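Local coordinates for outer surface protein (PDB 1X7F) that is of unknown function but probably acts as a 6-phospho-N-acetylmuramidase, cleaving sugars that contain N-acetylmuramic acid 6-phosphate in cell-wall recycling, at residues 130-135 and 155-160. Residues are numbered along the deposited sequence; the frame is centred on the assembly and turned at random. Where two conformers were deposited one is given.
Sequences TEAKMT and ENILSH
Ala132 and Glu131 meet Ile157 and His160 in a small helix-to-helix contact on the outside of the N-terminal domain, whose eight parallel strands follow the order of a TIM-type (beta/alpha)8 barrel. Helices 129-134 and 153-157 are the short helices in the connections that follow strands 119-122 and 142-146, and they touch mainly through side chains, with no hydrogen bond between segments 130-135 and 155-160. Alanine suits the closest approach: its CA comes within 5.5 Å of the CA of Ile157, and its single methyl lets the two backbones come this close. That methyl, Ala132 CB, rests 3.7 Å from Ile157 O and equally near His160 CB, which the type I turn from Ile157 to His160 brings round to it. Ile157 supplies the bulk. With CG1 anti to its carbonyl carbon (chi1 -64°), it runs at about a right angle to the Glu131 side chain, and its CD1 lies 3.8 Å from Glu131 CB. Both side chains also touch Leu145 of strand 142-146, which ties the pair to the barrel wall. Glu131 thus packs with its methylenes, while a bend at chi2 (87°) turns the carboxylate of this buried residue toward Tyr153 OH and Phe126 N, both hydrogen-bonded to OE2. One turn on from Ala132, Thr135 OG1 bonds to Ala132 O at 2.6 Å, the donor tilted 23° from the carbonyl plane.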
ATOM      1  N   THR A 130     -30.924  -1.261   1.000  1.00 41.71           N
ATOM      2  CA  THR A 130     -30.716  -0.846  -0.391  1.00 40.87           C
ATOM      3  C   THR A 130     -29.434  -1.457  -0.958  1.00 40.40           C
ATOM      4  O   THR A 130     -29.439  -1.981  -2.075  1.00 40.37           O
ATOM      5  CB  THR A 130     -30.683   0.699  -0.502  1.00 40.83           C
ATOM      6  OG1 THR A 130     -31.895   1.246   0.028  1.00 40.84           O
ATOM      7  CG2 THR A 130     -30.717   1.142  -1.959  1.00 40.85           C
ATOM      8  N   GLU A 131     -28.353  -1.380  -0.177  1.00 39.50           N
ATOM      9  CA  GLU A 131     -27.065  -1.994  -0.511  1.00 38.75           C
ATOM     10  C   GLU A 131     -27.217  -3.491  -0.786  1.00 38.16           C
ATOM     11  O   GLU A 131     -26.746  -3.989  -1.813  1.00 37.57           O
ATOM     12  CB  GLU A 131     -26.054  -1.778   0.623  1.00 38.63           C
ATOM     13  CG  GLU A 131     -25.466  -0.374   0.707  1.00 39.33           C
ATOM     14  CD  GLU A 131     -26.304   0.593   1.534  1.00 39.01           C
ATOM     15  OE1 GLU A 131     -27.537   0.434   1.621  1.00 37.46           O
ATOM     16  OE2 GLU A 131     -25.720   1.535   2.101  1.00 40.26           O
ATOM     17  N   ALA A 132     -27.881  -4.185   0.142  1.00 38.09           N
ATOM     18  CA  ALA A 132     -28.165  -5.618   0.030  1.00 38.29           C
ATOM     19  C   ALA A 132     -28.808  -6.006  -1.301  1.00 38.23           C
ATOM     20  O   ALA A 132     -28.348  -6.979  -1.949  1.00 38.56           O
ATOM     21  CB  ALA A 132     -29.042  -6.080   1.194  1.00 38.20           C
ATOM     22  N   LYS A 133     -29.858  -5.246  -1.704  1.00 38.05           N
ATOM     23  CA  LYS A 133     -30.576  -5.518  -2.952  1.00 38.40           C
ATOM     24  C   LYS A 133     -29.736  -5.248  -4.198  1.00 38.12           C
ATOM     25  O   LYS A 133     -29.933  -5.883  -5.244  1.00 37.92           O
ATOM     26  CB  LYS A 133     -31.883  -4.720  -3.030  1.00 38.52           C
ATOM     27  CG  LYS A 133     -33.065  -5.403  -2.354  1.00 40.50           C
ATOM     28  CD  LYS A 133     -33.593  -4.589  -1.182  1.00 43.59           C
ATOM     29  CE  LYS A 133     -34.654  -3.580  -1.649  1.00 44.45           C
ATOM     30  NZ  LYS A 133     -34.742  -2.427  -0.705  1.00 46.75           N
ATOM     31  N   MET A 134     -28.804  -4.303  -4.080  1.00 38.38           N
ATOM     32  CA  MET A 134     -27.921  -3.950  -5.193  1.00 38.71           C
ATOM     33  C   MET A 134     -26.897  -5.045  -5.517  1.00 38.14           C
ATOM     34  O   MET A 134     -26.461  -5.171  -6.672  1.00 38.72           O
ATOM     35  CB  MET A 134     -27.214  -2.621  -4.915  1.00 38.31           C
ATOM     36  CG  MET A 134     -28.127  -1.410  -5.032  1.00 38.48           C
ATOM     37  SD  MET A 134     -27.355   0.093  -4.408  1.00 40.48           S
ATOM     38  CE  MET A 134     -26.306   0.552  -5.795  1.00 38.62           C
ATOM     39  N   THR A 135     -26.528  -5.833  -4.500  1.00 37.50           N
ATOM     40  CA  THR A 135     -25.579  -6.941  -4.677  1.00 36.50           C
ATOM     41  C   THR A 135     -26.183  -8.073  -5.511  1.00 36.82           C
ATOM     42  O   THR A 135     -25.455  -8.937  -6.011  1.00 36.49           O
ATOM     43  CB  THR A 135     -25.077  -7.486  -3.315  1.00 36.45           C
ATOM     44  OG1 THR A 135     -26.147  -8.128  -2.610  1.00 34.01           O
ATOM     45  CG2 THR A 135     -24.671  -6.358  -2.387  1.00 35.45           C
ATOM     46  N   GLU A 155     -22.509  -5.359   9.076  0.50 42.54           N
ATOM     47  CA  GLU A 155     -23.394  -6.165   9.931  0.50 42.36           C
ATOM     48  C   GLU A 155     -24.859  -5.901   9.601  0.50 42.07           C
ATOM     49  O   GLU A 155     -25.697  -6.799   9.683  0.50 42.22           O
ATOM     50  CB  GLU A 155     -23.142  -5.848  11.411  0.50 42.50           C
ATOM     51  CG  GLU A 155     -21.673  -5.814  11.829  0.50 42.88           C
ATOM     52  CD  GLU A 155     -21.089  -7.188  12.113  0.50 43.18           C
ATOM     53  OE1 GLU A 155     -21.861  -8.132  12.398  0.50 44.20           O
ATOM     54  OE2 GLU A 155     -19.850  -7.323  12.064  0.50 42.93           O
ATOM     55  N   ASN A 156     -25.144  -4.654   9.227  1.00 41.81           N
ATOM     56  CA  ASN A 156     -26.471  -4.205   8.825  1.00 41.16           C
ATOM     57  C   ASN A 156     -26.839  -4.761   7.442  1.00 40.22           C
ATOM     58  O   ASN A 156     -27.870  -5.424   7.290  1.00 40.00           O
ATOM     59  CB  ASN A 156     -26.504  -2.670   8.846  1.00 41.22           C
ATOM     60  CG  ASN A 156     -27.897  -2.101   8.668  1.00 42.14           C
ATOM     61  OD1 ASN A 156     -28.882  -2.617   9.210  1.00 41.88           O
ATOM     62  ND2 ASN A 156     -27.983  -1.009   7.917  1.00 44.08           N
ATOM     63  N   ILE A 157     -25.971  -4.509   6.457  1.00 39.34           N
ATOM     64  CA  ILE A 157     -26.147  -4.971   5.073  1.00 38.49           C
ATOM     65  C   ILE A 157     -26.320  -6.490   4.977  1.00 38.57           C
ATOM     66  O   ILE A 157     -27.219  -6.969   4.286  1.00 38.25           O
ATOM     67  CB  ILE A 157     -24.966  -4.491   4.173  1.00 38.47           C
ATOM     68  CG1 ILE A 157     -24.942  -2.963   4.078  1.00 37.75           C
ATOM     69  CG2 ILE A 157     -25.046  -5.110   2.771  1.00 37.53           C
ATOM     70  CD1 ILE A 157     -23.644  -2.402   3.526  1.00 37.78           C
ATOM     71  N   LEU A 158     -25.467  -7.231   5.682  1.00 38.54           N
ATOM     72  CA  LEU A 158     -25.488  -8.697   5.636  1.00 38.83           C
ATOM     73  C   LEU A 158     -26.625  -9.339   6.445  1.00 39.16           C
ATOM     74  O   LEU A 158     -26.908 -10.531   6.276  1.00 39.27           O
ATOM     75  CB  LEU A 158     -24.133  -9.274   6.054  1.00 38.49           C
ATOM     76  CG  LEU A 158     -22.912  -8.818   5.240  1.00 38.38           C
ATOM     77  CD1 LEU A 158     -21.631  -9.218   5.935  1.00 36.83           C
ATOM     78  CD2 LEU A 158     -22.941  -9.358   3.818  1.00 38.41           C
ATOM     79  N   SER A 159     -27.269  -8.560   7.317  1.00 39.64           N
ATOM     80  CA  SER A 159     -28.436  -9.040   8.070  1.00 40.19           C
ATOM     81  C   SER A 159     -29.661  -9.152   7.165  1.00 40.62           C
ATOM     82  O   SER A 159     -30.637  -9.842   7.498  1.00 41.15           O
ATOM     83  CB  SER A 159     -28.739  -8.148   9.279  1.00 40.24           C
ATOM     84  OG  SER A 159     -29.428  -6.970   8.900  1.00 40.60           O
ATOM     85  N   HIS A 160     -29.607  -8.461   6.027  1.00 40.89           N
ATOM     86  CA  HIS A 160     -30.586  -8.642   4.955  1.00 41.52           C
ATOM     87  C   HIS A 160     -30.065  -9.723   3.998  1.00 41.72           C
ATOM     88  O   HIS A 160     -28.895 -10.098   4.070  1.00 41.69           O
ATOM     89  CB  HIS A 160     -30.843  -7.315   4.223  1.00 41.23           C
ATOM     90  CG  HIS A 160     -31.114  -6.160   5.139  1.00 40.94           C
ATOM     91  ND1 HIS A 160     -32.300  -6.015   5.829  1.00 40.28           N
ATOM     92  CD2 HIS A 160     -30.348  -5.095   5.481  1.00 39.70           C
ATOM     93  CE1 HIS A 160     -32.252  -4.911   6.556  1.00 40.40           C
ATOM     94  NE2 HIS A 160     -31.079  -4.335   6.362  1.00 39.23           N
TER